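Local coordinates for glycoside Hydrolase (Bacteroides uniformis, PDB 5TA0), which probably hydrolyses agarose chains as a family GH86 glycoside hydrolase of a human gut symbiont, here caught as a point mutant with neoagarooctaose bound, at residues Ile49-Thr54 against Asn58-Ala63; Arg75-Tyr80 against Glu409-Tyr414; Thr388-Arg393 against Glu399-Glu404; Ser134-Cys139 against Glu182-Gly187. All blocks are in the same frame, centred on the assembly; numbering follows the deposited sequence. Where two conformers were deposited one is given.

How the contacts relate
Contacts 1, 2 and 4 are buried and belong to the alpha/beta barrel, whereas contact 3 is only partly buried and lies farther out, about 26 Å from the chain centre. Contacts 1 and 4 reach the same parallel sheet, through strands 50-51 and 134-140, and meet where Thr54 CG2 packs 4.0 Å from Leu136 CD1. Contact 2 borders contacts 1 and 3: Tyr414 OH bonds to the backbone O of Asn50 of contact 1, and Met391 of contact 3 lies against Tyr414. Chemistry follows place. Contact 4 is wholly apolar, contact 1 adds one straight hydrogen bond, contact 2 adds a water bridge, and contact 3 sets a charged side chain beside an aromatic ring.

Contact 1 (Ile49-Thr54 against Asn58-Ala63); sequences INFHAT and NYWDSA. With AAL (3,6-anhydro-alpha-L-galactopyranose), chain C.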
# COMPACT_ATOMS: atom_id res chain seq x y z
N ILE A 49 -7.08 7.86 -0.26
CA ILE A 49 -8.38 7.76 0.46
C ILE A 49 -9.38 7.12 -0.49
O ILE A 49 -10.13 7.78 -1.21
CB ILE A 49 -8.87 9.09 1.00
CG1 ILE A 49 -7.76 9.79 1.80
CG2 ILE A 49 -10.15 8.86 1.81
CD1 ILE A 49 -7.20 9.02 2.97
N ASN A 50 -9.36 5.80 -0.50
CA ASN A 50 -10.08 5.03 -1.47
C ASN A 50 -10.46 3.67 -0.87
O ASN A 50 -10.08 3.37 0.28
CB ASN A 50 -9.26 4.90 -2.75
CG ASN A 50 -7.92 4.25 -2.48
OD1 ASN A 50 -7.89 3.15 -1.89
ND2 ASN A 50 -6.82 4.89 -2.86
N PHE A 51 -11.20 2.85 -1.62
CA PHE A 51 -11.52 1.49 -1.20
C PHE A 51 -11.78 0.60 -2.40
O PHE A 51 -11.84 1.08 -3.55
CB PHE A 51 -12.64 1.43 -0.14
CG PHE A 51 -14.05 1.70 -0.63
CD1 PHE A 51 -15.06 0.77 -0.42
CD2 PHE A 51 -14.40 2.92 -1.20
CE1 PHE A 51 -16.38 1.05 -0.77
CE2 PHE A 51 -15.71 3.18 -1.57
CZ PHE A 51 -16.70 2.24 -1.37
N HIS A 52 -11.88 -0.70 -2.12
CA HIS A 52 -11.89 -1.74 -3.15
C HIS A 52 -13.31 -1.96 -3.62
O HIS A 52 -13.95 -2.95 -3.27
CB HIS A 52 -11.26 -3.02 -2.57
CG HIS A 52 -10.93 -4.07 -3.59
ND1 HIS A 52 -11.87 -4.65 -4.42
CD2 HIS A 52 -9.75 -4.63 -3.92
CE1 HIS A 52 -11.28 -5.54 -5.20
NE2 HIS A 52 -10.00 -5.56 -4.89
N ALA A 53 -13.81 -1.05 -4.45
CA ALA A 53 -15.20 -1.02 -4.91
C ALA A 53 -15.25 -0.38 -6.28
O ALA A 53 -14.23 0.04 -6.82
CB ALA A 53 -16.07 -0.25 -3.91
N THR A 54 -16.43 -0.35 -6.86
CA THR A 54 -16.67 0.39 -8.08
C THR A 54 -17.93 1.22 -7.88
O THR A 54 -18.76 0.93 -7.00
CB THR A 54 -16.89 -0.53 -9.30
OG1 THR A 54 -17.96 -1.43 -9.00
CG2 THR A 54 -15.63 -1.31 -9.63
N ASN A 58 -24.04 -3.20 -7.96
CA ASN A 58 -25.47 -3.10 -7.65
C ASN A 58 -25.77 -3.00 -6.15
O ASN A 58 -26.87 -2.61 -5.75
CB ASN A 58 -26.34 -4.16 -8.38
CG ASN A 58 -26.12 -5.60 -7.93
OD1 ASN A 58 -25.58 -5.87 -6.87
ND2 ASN A 58 -26.59 -6.54 -8.76
N TYR A 59 -24.77 -3.31 -5.33
CA TYR A 59 -24.88 -3.27 -3.88
C TYR A 59 -25.08 -1.86 -3.31
O TYR A 59 -25.54 -1.71 -2.19
CB TYR A 59 -23.64 -3.92 -3.23
CG TYR A 59 -23.46 -5.40 -3.46
CD1 TYR A 59 -24.56 -6.29 -3.52
CD2 TYR A 59 -22.18 -5.95 -3.58
CE1 TYR A 59 -24.38 -7.65 -3.71
CE2 TYR A 59 -21.99 -7.31 -3.76
CZ TYR A 59 -23.10 -8.15 -3.83
OH TYR A 59 -22.89 -9.50 -4.00
N TRP A 60 -24.77 -0.81 -4.08
CA TRP A 60 -25.10 0.55 -3.67
C TRP A 60 -26.60 0.83 -3.60
O TRP A 60 -26.99 1.79 -2.97
CB TRP A 60 -24.54 1.58 -4.64
CG TRP A 60 -23.04 1.73 -4.68
CD1 TRP A 60 -22.20 1.27 -5.65
CD2 TRP A 60 -22.22 2.49 -3.76
NE1 TRP A 60 -20.90 1.65 -5.36
CE2 TRP A 60 -20.89 2.41 -4.23
CE3 TRP A 60 -22.49 3.22 -2.59
CZ2 TRP A 60 -19.83 3.02 -3.57
CZ3 TRP A 60 -21.46 3.83 -1.95
CH2 TRP A 60 -20.13 3.73 -2.43
N ASP A 61 -27.40 0.01 -4.28
CA ASP A 61 -28.75 0.40 -4.68
C ASP A 61 -29.87 -0.43 -4.09
O ASP A 61 -31.02 -0.28 -4.51
CB ASP A 61 -28.81 0.34 -6.20
CG ASP A 61 -27.83 1.33 -6.82
OD1 ASP A 61 -27.90 2.51 -6.47
OD2 ASP A 61 -26.97 0.88 -7.58
N SER A 62 -29.57 -1.27 -3.11
CA SER A 62 -30.62 -2.02 -2.42
C SER A 62 -30.20 -2.41 -1.02
O SER A 62 -29.00 -2.56 -0.73
CB SER A 62 -31.01 -3.26 -3.21
OG SER A 62 -29.95 -4.18 -3.31
N ALA A 63 -31.21 -2.54 -0.14
CA ALA A 63 -31.08 -3.09 1.20
C ALA A 63 -30.25 -2.26 2.15
O ALA A 63 -29.81 -2.79 3.17
CB ALA A 63 -30.56 -4.52 1.14
C1 AAL C . -9.66 -10.87 -3.55
C2 AAL C . -9.52 -11.07 -5.08
C3 AAL C . -10.67 -10.44 -5.84
C4 AAL C . -11.99 -10.91 -5.26
C5 AAL C . -11.97 -10.16 -3.96
C6 AAL C . -11.50 -8.81 -4.39
O2 AAL C . -9.51 -12.46 -5.41
O3 AAL C . -10.69 -9.04 -5.55
O4 AAL C . -13.07 -10.41 -6.08
O5 AAL C . -11.00 -10.71 -3.07
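The Phe51 ring has its edge turned to the Trp60 indole: CZ of Phe51 stands 3.9 Å from CH2 of Trp60, which lies near the plane of the phenyl ring. One face of the same phenyl ring carries Ala53 CB, 3.4 Å above the plane and offset toward the rim. At the edge of the indole sits the carbonyl of Thr54, and this is the polar half of the contact. Trp60 NE1 donates to Thr54 O at 2.8 Å with an N-H...O angle of 175°, and the acceptor lies in the ring plane. Seen from Thr54, the donor is in the carbonyl plane, so both flat groups are aligned for the bond and the rotation of the indole is fixed.

The two aromatic side chains come from opposite directions. Phe51 reaches across with CG between its backbone N and carbonyl carbon (chi1 74°), while Trp60 projects from the 3-10 segment 58-60. Leu69, Arg70 and Ile74 of helix 69-76 also touch the indole. A leucine in place of Trp60 would probably leave the buried Thr54 carbonyl without its donor and open a gap beside the Phe51 edge.

Between Phe51 and Ala53 the chain makes an inverse gamma turn centred on His52, closed by a weak bond. His52 lies in the glycan pocket, its CE1 3.4 Å from C6 of the anhydrogalactose, and NE2 is hydrogen-bonded to Arg83. The arrangement thus belongs to the end of the first strand of an alpha/beta barrel, where the loop leaving the strand lines the substrate cleft.

Contact 2 (Arg75-Tyr80 against Glu409-Tyr414); sequences RKYDVY and ELIKFY. With EDO (1,2-ethanediol), chain O.
The first torsions of Tyr77 and Tyr414, both with CG anti to the carbonyl carbon (chi1 -70° and -57°), direct the Tyr77 ring to Ile411 CD1 and the Tyr414 ring to the Val79 methyls. The backbones come close enough here to leave Tyr77 CB and Tyr414 CB 4.5 Å apart. Val79 has CG1 anti to the backbone N (chi1 180°), and its two methyls therefore both meet the Tyr414 ring. CG2 of Val79 lies 3.6 Å from CD2 of Tyr414, and CG1 of Val79 is 3.7 Å from CE2, the side chains crossing at about a right angle. Ile411 starts off to one side but brings its CD1 to 4.1 Å from CE2 of Tyr77, again nearly at right angles.

Val79 is in position because the helix has just ended in a Schellman motif, with Asp78 at positive phi as the C-prime residue. Within the other segment, CD2 of Phe413 stands over the centre of the Tyr414 ring. The hydroxyls find partners beyond these residues: Tyr77 OH bonds with Gln415 NE2, and Tyr414 OH with the backbone O of Asn50. Tyr414 OH also accepts from O1 of an ethanediol at 3.0 Å, a molecule probably left by crystallisation and bonded to Thr350 as well.

The polar link across the contact is a water that donates to Tyr77 O and to Tyr414 O, each at 2.8 Å. Two carbonyls cannot bond to one another, and by spending both protons the water satisfies a pair of acceptors at the helix junction. The contact is thus an apolar joint of tyrosine, valine and isoleucine, with a water bridge joining the backbones.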
# COMPACT_ATOMS: atom_id res chain seq x y z
N ARG A 75 -19.44 11.06 -2.09
CA ARG A 75 -19.44 12.53 -2.19
C ARG A 75 -19.16 13.20 -0.85
O ARG A 75 -18.22 13.99 -0.74
CB ARG A 75 -20.74 13.04 -2.83
CG ARG A 75 -20.72 14.53 -3.16
CD ARG A 75 -21.07 15.49 -2.03
NE ARG A 75 -22.28 15.14 -1.28
CZ ARG A 75 -22.58 15.61 -0.06
NH1 ARG A 75 -23.70 15.22 0.55
NH2 ARG A 75 -21.78 16.47 0.57
N LYS A 76 -19.95 12.89 0.17
CA LYS A 76 -19.81 13.60 1.46
C LYS A 76 -18.44 13.37 2.11
O LYS A 76 -17.83 14.30 2.62
CB LYS A 76 -20.93 13.21 2.43
CG LYS A 76 -20.78 13.90 3.78
CD LYS A 76 -21.97 13.69 4.69
CE LYS A 76 -21.84 12.42 5.50
NZ LYS A 76 -23.01 12.27 6.41
N TYR A 77 -17.93 12.13 2.07
CA TYR A 77 -16.61 11.87 2.66
C TYR A 77 -15.45 12.06 1.68
O TYR A 77 -14.29 12.06 2.11
CB TYR A 77 -16.58 10.49 3.30
CG TYR A 77 -17.44 10.41 4.55
CD1 TYR A 77 -17.10 11.12 5.70
CD2 TYR A 77 -18.57 9.61 4.58
CE1 TYR A 77 -17.90 11.05 6.84
CE2 TYR A 77 -19.36 9.52 5.72
CZ TYR A 77 -19.02 10.23 6.84
OH TYR A 77 -19.81 10.15 7.98
N ASP A 78 -15.76 12.25 0.39
CA ASP A 78 -14.74 12.45 -0.68
C ASP A 78 -13.79 11.25 -0.73
O ASP A 78 -12.58 11.34 -0.46
CB ASP A 78 -13.97 13.76 -0.51
CG ASP A 78 -13.19 14.13 -1.75
OD1 ASP A 78 -13.78 14.12 -2.83
OD2 ASP A 78 -12.02 14.50 -1.65
N VAL A 79 -14.39 10.13 -1.11
CA VAL A 79 -13.73 8.83 -1.12
C VAL A 79 -13.68 8.30 -2.55
O VAL A 79 -14.69 8.37 -3.25
CB VAL A 79 -14.44 7.82 -0.21
CG1 VAL A 79 -13.75 6.46 -0.24
CG2 VAL A 79 -14.52 8.35 1.22
N TYR A 80 -12.54 7.74 -2.94
CA TYR A 80 -12.31 7.34 -4.33
C TYR A 80 -12.34 5.81 -4.49
O TYR A 80 -12.28 5.04 -3.52
CB TYR A 80 -10.98 7.97 -4.82
CG TYR A 80 -11.12 9.48 -4.82
CD1 TYR A 80 -11.00 10.23 -3.64
CD2 TYR A 80 -11.45 10.16 -5.99
CE1 TYR A 80 -11.24 11.61 -3.66
CE2 TYR A 80 -11.68 11.53 -6.00
CZ TYR A 80 -11.58 12.23 -4.84
OH TYR A 80 -11.85 13.60 -4.85
N GLU A 409 -17.60 -0.52 11.29
CA GLU A 409 -16.71 0.44 11.92
C GLU A 409 -15.62 0.93 10.97
O GLU A 409 -14.95 1.90 11.29
CB GLU A 409 -16.08 -0.12 13.20
CG GLU A 409 -17.12 -0.53 14.25
CD GLU A 409 -18.03 0.62 14.60
OE1 GLU A 409 -17.52 1.69 14.98
OE2 GLU A 409 -19.27 0.51 14.41
N LEU A 410 -15.49 0.31 9.80
CA LEU A 410 -14.48 0.80 8.85
C LEU A 410 -14.78 2.20 8.33
O LEU A 410 -13.86 2.90 7.87
CB LEU A 410 -14.31 -0.20 7.69
CG LEU A 410 -13.92 -1.63 8.09
CD1 LEU A 410 -13.71 -2.52 6.88
CD2 LEU A 410 -12.69 -1.69 8.98
N ILE A 411 -16.03 2.67 8.46
CA ILE A 411 -16.33 4.05 8.09
C ILE A 411 -15.52 5.05 8.91
O ILE A 411 -15.27 6.18 8.46
CB ILE A 411 -17.86 4.35 8.18
CG1 ILE A 411 -18.23 5.64 7.45
CG2 ILE A 411 -18.35 4.45 9.63
CD1 ILE A 411 -17.90 5.69 5.97
N LYS A 412 -15.11 4.66 10.10
CA LYS A 412 -14.34 5.55 10.97
C LYS A 412 -13.02 5.98 10.34
O LYS A 412 -12.53 7.07 10.63
CB LYS A 412 -14.11 4.95 12.36
CG LYS A 412 -15.36 4.96 13.22
CD LYS A 412 -15.15 4.25 14.54
CE LYS A 412 -16.18 4.64 15.58
NZ LYS A 412 -17.57 4.35 15.21
N PHE A 413 -12.44 5.15 9.47
CA PHE A 413 -11.24 5.57 8.72
C PHE A 413 -11.54 6.80 7.85
O PHE A 413 -10.79 7.76 7.86
CB PHE A 413 -10.74 4.42 7.84
CG PHE A 413 -9.60 4.81 6.92
CD1 PHE A 413 -8.29 4.85 7.36
CD2 PHE A 413 -9.86 5.15 5.61
CE1 PHE A 413 -7.28 5.24 6.52
CE2 PHE A 413 -8.84 5.53 4.75
CZ PHE A 413 -7.55 5.56 5.21
N TYR A 414 -12.65 6.77 7.13
CA TYR A 414 -13.00 7.85 6.21
C TYR A 414 -13.48 9.09 6.96
O TYR A 414 -13.28 10.21 6.50
CB TYR A 414 -13.98 7.35 5.13
CG TYR A 414 -13.37 6.18 4.40
CD1 TYR A 414 -13.61 4.87 4.78
CD2 TYR A 414 -12.44 6.40 3.39
CE1 TYR A 414 -12.98 3.80 4.15
CE2 TYR A 414 -11.79 5.35 2.74
CZ TYR A 414 -12.06 4.04 3.13
OH TYR A 414 -11.41 2.97 2.55
C1 EDO O . -10.83 1.04 5.47
O1 EDO O . -9.91 1.97 4.97
C2 EDO O . -10.25 0.65 6.81
O2 EDO O . -9.44 -0.49 6.53
O HOH W 1 -12.47 10.83 3.91

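Contact 3 (Thr388-Arg393 against Glu399-Glu404); sequences TARMLR and ESFTGE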
# COMPACT_ATOMS: atom_id res chain seq x y z
N THR A 388 -15.14 -10.75 5.57
CA THR A 388 -14.44 -10.18 6.72
C THR A 388 -13.93 -8.73 6.56
O THR A 388 -13.38 -8.19 7.50
CB THR A 388 -13.29 -11.09 7.18
OG1 THR A 388 -12.33 -11.18 6.14
CG2 THR A 388 -13.82 -12.50 7.55
N ALA A 389 -14.15 -8.10 5.42
CA ALA A 389 -13.65 -6.73 5.15
C ALA A 389 -14.66 -5.89 4.38
O ALA A 389 -14.50 -5.66 3.17
CB ALA A 389 -12.32 -6.81 4.42
N ARG A 390 -15.72 -5.49 5.06
CA ARG A 390 -16.86 -4.77 4.48
C ARG A 390 -17.07 -3.40 5.08
O ARG A 390 -17.01 -3.24 6.29
CB ARG A 390 -18.17 -5.56 4.68
CG ARG A 390 -18.26 -6.86 3.92
CD ARG A 390 -19.50 -7.62 4.33
NE ARG A 390 -19.39 -8.00 5.73
CZ ARG A 390 -20.41 -8.16 6.58
NH1 ARG A 390 -21.67 -8.06 6.18
NH2 ARG A 390 -20.13 -8.40 7.85
N MET A 391 -17.38 -2.42 4.23
CA MET A 391 -17.84 -1.10 4.66
C MET A 391 -19.25 -1.10 5.24
O MET A 391 -19.59 -0.19 5.99
CB MET A 391 -17.82 -0.12 3.49
CG MET A 391 -16.45 0.14 2.92
SD MET A 391 -15.26 0.74 4.15
CE MET A 391 -16.10 2.12 4.88
N LEU A 392 -20.05 -2.11 4.89
CA LEU A 392 -21.45 -2.21 5.31
C LEU A 392 -21.66 -3.57 5.95
O LEU A 392 -21.16 -4.58 5.44
CB LEU A 392 -22.40 -2.13 4.12
CG LEU A 392 -22.40 -0.88 3.27
CD1 LEU A 392 -23.26 -1.12 2.04
CD2 LEU A 392 -22.85 0.32 4.07
N ARG A 393 -22.49 -3.59 6.99
CA ARG A 393 -22.90 -4.84 7.62
C ARG A 393 -24.39 -4.74 7.96
O ARG A 393 -24.91 -3.64 8.12
CB ARG A 393 -22.03 -5.14 8.84
CG ARG A 393 -21.93 -4.05 9.89
CD ARG A 393 -22.92 -4.29 11.01
NE ARG A 393 -22.94 -3.21 12.00
CZ ARG A 393 -23.90 -3.04 12.91
NH1 ARG A 393 -23.80 -2.03 13.77
NH2 ARG A 393 -24.95 -3.86 12.97
N GLU A 399 -25.52 -11.24 15.52
CA GLU A 399 -26.44 -12.31 15.92
C GLU A 399 -27.05 -13.01 14.72
O GLU A 399 -27.12 -14.24 14.68
CB GLU A 399 -27.51 -11.77 16.85
CG GLU A 399 -26.97 -11.50 18.25
CD GLU A 399 -26.17 -10.21 18.37
OE1 GLU A 399 -26.33 -9.28 17.52
OE2 GLU A 399 -25.36 -10.12 19.32
N SER A 400 -27.43 -12.23 13.70
CA SER A 400 -27.93 -12.81 12.47
C SER A 400 -27.63 -11.89 11.30
O SER A 400 -27.51 -10.66 11.45
CB SER A 400 -29.43 -13.07 12.54
OG SER A 400 -30.17 -11.89 12.70
N PHE A 401 -27.57 -12.51 10.13
CA PHE A 401 -27.33 -11.79 8.88
C PHE A 401 -28.70 -11.33 8.35
O PHE A 401 -29.18 -11.80 7.33
CB PHE A 401 -26.57 -12.71 7.93
CG PHE A 401 -26.05 -12.02 6.69
CD1 PHE A 401 -25.03 -11.08 6.77
CD2 PHE A 401 -26.55 -12.36 5.44
CE1 PHE A 401 -24.53 -10.49 5.62
CE2 PHE A 401 -26.06 -11.76 4.29
CZ PHE A 401 -25.05 -10.83 4.38
N THR A 402 -29.30 -10.38 9.07
CA THR A 402 -30.64 -9.89 8.73
C THR A 402 -30.71 -8.41 9.02
O THR A 402 -29.89 -7.88 9.79
CB THR A 402 -31.76 -10.61 9.53
OG1 THR A 402 -31.60 -10.33 10.93
CG2 THR A 402 -31.77 -12.13 9.23
N GLY A 403 -31.70 -7.76 8.43
CA GLY A 403 -31.89 -6.33 8.60
C GLY A 403 -31.18 -5.57 7.49
O GLY A 403 -30.42 -6.15 6.71
N GLU A 404 -31.45 -4.28 7.42
CA GLU A 404 -30.84 -3.43 6.40
C GLU A 404 -29.38 -3.17 6.73
O GLU A 404 -28.96 -3.23 7.87
CB GLU A 404 -31.56 -2.10 6.31
CG GLU A 404 -33.02 -2.22 5.91
CD GLU A 404 -33.56 -0.95 5.30
OE1 GLU A 404 -33.58 0.09 6.02
OE2 GLU A 404 -33.94 -1.00 4.11
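The loop that links strands 392-394 and 405-407 of a two-stranded antiparallel hairpin folds back here, so that Phe401 meets Arg390 just ahead of the first strand. NH1 of Arg390 lies 3.8 Å from CE1 of Phe401, at the edge of the ring and near its plane. The guanidinium and ring planes are 44° apart, which together with the edge approach excludes a flat stack of the two groups. The arginine chain bends at its third torsion (chi3 -65°), turning the guanidinium toward the loop.

Its polar partners lie close by: NH2 forms a salt bridge with Glu397 and NE bonds with the backbone O of His387. Phe401 stacks on Tyr379 and makes a cation-pi contact with Arg394. The backbone holding it is an inverse gamma turn centred on Phe401, closed by a weak bond from Thr402 N to Ser400 O at 3.0 Å. The same turn is spanned by the hydroxyls of Ser400 and Thr402, whose OG and OG1 are 2.8 Å apart.

With no hydrogen bond or salt bridge between the two segments, their chemistry is van der Waals contact at a ring edge. The arginine charge is answered mainly by Glu397 within the hairpin loop.

Contact 4 (Ser134-Cys139 against Glu182-Gly187); sequences SNLILC and EYFGEG. With EDO (1,2-ethanediol), chain S.
Leu136 and Leu138 present their CD2 methyls to the Phe184 ring, Leu136 crossing it at about a right angle and Leu138 at a slant. CD2 of Leu136 lies 4.0 Å from CE1 of Phe184, and CD2 of Leu138 lies 3.9 Å from CE2. Both methyls are 4.1 Å from CZ, so the outer end of the ring is shared between them. Two residues apart on strand 134-140, the leucines leave the same side of the sheet; their matching first torsions (CG anti to the backbone N, chi1 -175° in each) then carry both CD2 methyls to the ring.

Phe184 is the first residue past helix 170-183. CD2 of its neighbour Tyr183 stands 3.5 Å above the ring, over its centre, while Glu192 and Pro195 touch the phenylalanine from the following loop. An alanine at Phe184 would probably leave both leucine methyls facing a gap and Tyr183 without the ring beneath it.

Strand 134-140, helix 170-183 and strand 197-199 form a beta-alpha-beta crossover of the barrel, and Phe184 joins the end of the helix to the strand. All the atoms that meet across it are carbon, so shape and burial, with no directed bond, hold the helix end against the sheet.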
# COMPACT_ATOMS: atom_id res chain seq x y z
N SER A 134 -13.50 7.79 -9.82
CA SER A 134 -13.09 6.44 -10.17
C SER A 134 -11.86 6.41 -11.06
O SER A 134 -11.82 7.07 -12.12
CB SER A 134 -14.26 5.76 -10.87
OG SER A 134 -13.94 4.41 -11.19
N ASN A 135 -10.86 5.65 -10.63
CA ASN A 135 -9.70 5.31 -11.44
C ASN A 135 -9.48 3.83 -11.23
O ASN A 135 -8.98 3.39 -10.19
CB ASN A 135 -8.50 6.13 -11.02
CG ASN A 135 -7.30 5.97 -11.94
OD1 ASN A 135 -7.38 5.28 -12.95
ND2 ASN A 135 -6.21 6.62 -11.61
N LEU A 136 -9.94 3.03 -12.17
CA LEU A 136 -10.03 1.59 -11.93
C LEU A 136 -8.72 0.86 -12.05
O LEU A 136 -7.97 1.01 -13.03
CB LEU A 136 -11.04 0.95 -12.89
CG LEU A 136 -11.34 -0.53 -12.71
CD1 LEU A 136 -12.06 -0.74 -11.40
CD2 LEU A 136 -12.14 -1.06 -13.90
N ILE A 137 -8.46 0.01 -11.05
CA ILE A 137 -7.48 -1.06 -11.14
C ILE A 137 -8.21 -2.32 -11.59
O ILE A 137 -9.08 -2.83 -10.89
CB ILE A 137 -6.78 -1.34 -9.78
CG1 ILE A 137 -6.21 -0.05 -9.18
CG2 ILE A 137 -5.72 -2.42 -9.94
CD1 ILE A 137 -5.75 -0.21 -7.75
N LEU A 138 -7.86 -2.81 -12.77
CA LEU A 138 -8.37 -4.07 -13.29
C LEU A 138 -7.34 -5.18 -13.02
O LEU A 138 -6.15 -4.95 -13.10
CB LEU A 138 -8.63 -3.91 -14.80
CG LEU A 138 -9.30 -5.09 -15.51
CD1 LEU A 138 -10.65 -5.47 -14.90
CD2 LEU A 138 -9.50 -4.79 -17.00
N CYS A 139 -7.83 -6.37 -12.67
CA CYS A 139 -6.97 -7.52 -12.44
C CYS A 139 -7.75 -8.78 -12.69
O CYS A 139 -8.99 -8.81 -12.50
CB CYS A 139 -6.46 -7.49 -10.99
SG CYS A 139 -5.22 -8.73 -10.55
N GLU A 182 -13.01 -4.24 -25.93
CA GLU A 182 -14.44 -4.45 -26.26
C GLU A 182 -15.37 -3.85 -25.21
O GLU A 182 -16.40 -3.26 -25.54
CB GLU A 182 -14.76 -5.94 -26.43
CG GLU A 182 -14.04 -6.67 -27.57
CD GLU A 182 -14.52 -6.35 -28.95
OE1 GLU A 182 -15.40 -5.49 -29.14
OE2 GLU A 182 -13.97 -7.01 -29.87
N TYR A 183 -15.04 -3.99 -23.93
CA TYR A 183 -15.95 -3.55 -22.89
C TYR A 183 -15.88 -2.04 -22.61
O TYR A 183 -16.92 -1.39 -22.49
CB TYR A 183 -15.67 -4.34 -21.58
CG TYR A 183 -16.47 -3.77 -20.43
CD1 TYR A 183 -17.86 -3.75 -20.48
CD2 TYR A 183 -15.85 -3.16 -19.34
CE1 TYR A 183 -18.61 -3.18 -19.47
CE2 TYR A 183 -16.59 -2.58 -18.31
CZ TYR A 183 -17.98 -2.60 -18.39
OH TYR A 183 -18.76 -1.99 -17.42
N PHE A 184 -14.69 -1.46 -22.47
CA PHE A 184 -14.56 -0.07 -21.98
C PHE A 184 -14.77 0.95 -23.09
O PHE A 184 -14.45 0.70 -24.25
CB PHE A 184 -13.20 0.14 -21.32
CG PHE A 184 -12.99 -0.69 -20.06
CD1 PHE A 184 -13.54 -0.30 -18.84
CD2 PHE A 184 -12.28 -1.89 -20.13
CE1 PHE A 184 -13.34 -1.08 -17.71
CE2 PHE A 184 -12.11 -2.68 -19.02
CZ PHE A 184 -12.62 -2.26 -17.80
N GLY A 185 -15.28 2.11 -22.70
CA GLY A 185 -15.40 3.26 -23.60
C GLY A 185 -14.67 4.45 -23.04
O GLY A 185 -13.57 4.32 -22.52
N GLU A 186 -15.31 5.62 -23.13
CA GLU A 186 -14.71 6.90 -22.75
C GLU A 186 -15.56 7.65 -21.73
O GLU A 186 -15.37 8.86 -21.52
CB GLU A 186 -14.51 7.77 -24.01
CG GLU A 186 -13.55 7.19 -25.04
CD GLU A 186 -14.15 6.07 -25.89
OE1 GLU A 186 -15.34 6.15 -26.30
OE2 GLU A 186 -13.42 5.08 -26.14
N GLY A 187 -16.47 6.95 -21.06
CA GLY A 187 -17.32 7.54 -20.05
C GLY A 187 -18.78 7.63 -20.44
O GLY A 187 -19.12 7.79 -21.64
C1 EDO S . -3.85 7.19 -8.88
O1 EDO S . -3.87 8.21 -9.89
C2 EDO S . -5.05 7.37 -7.99
O2 EDO S . -6.24 7.63 -8.72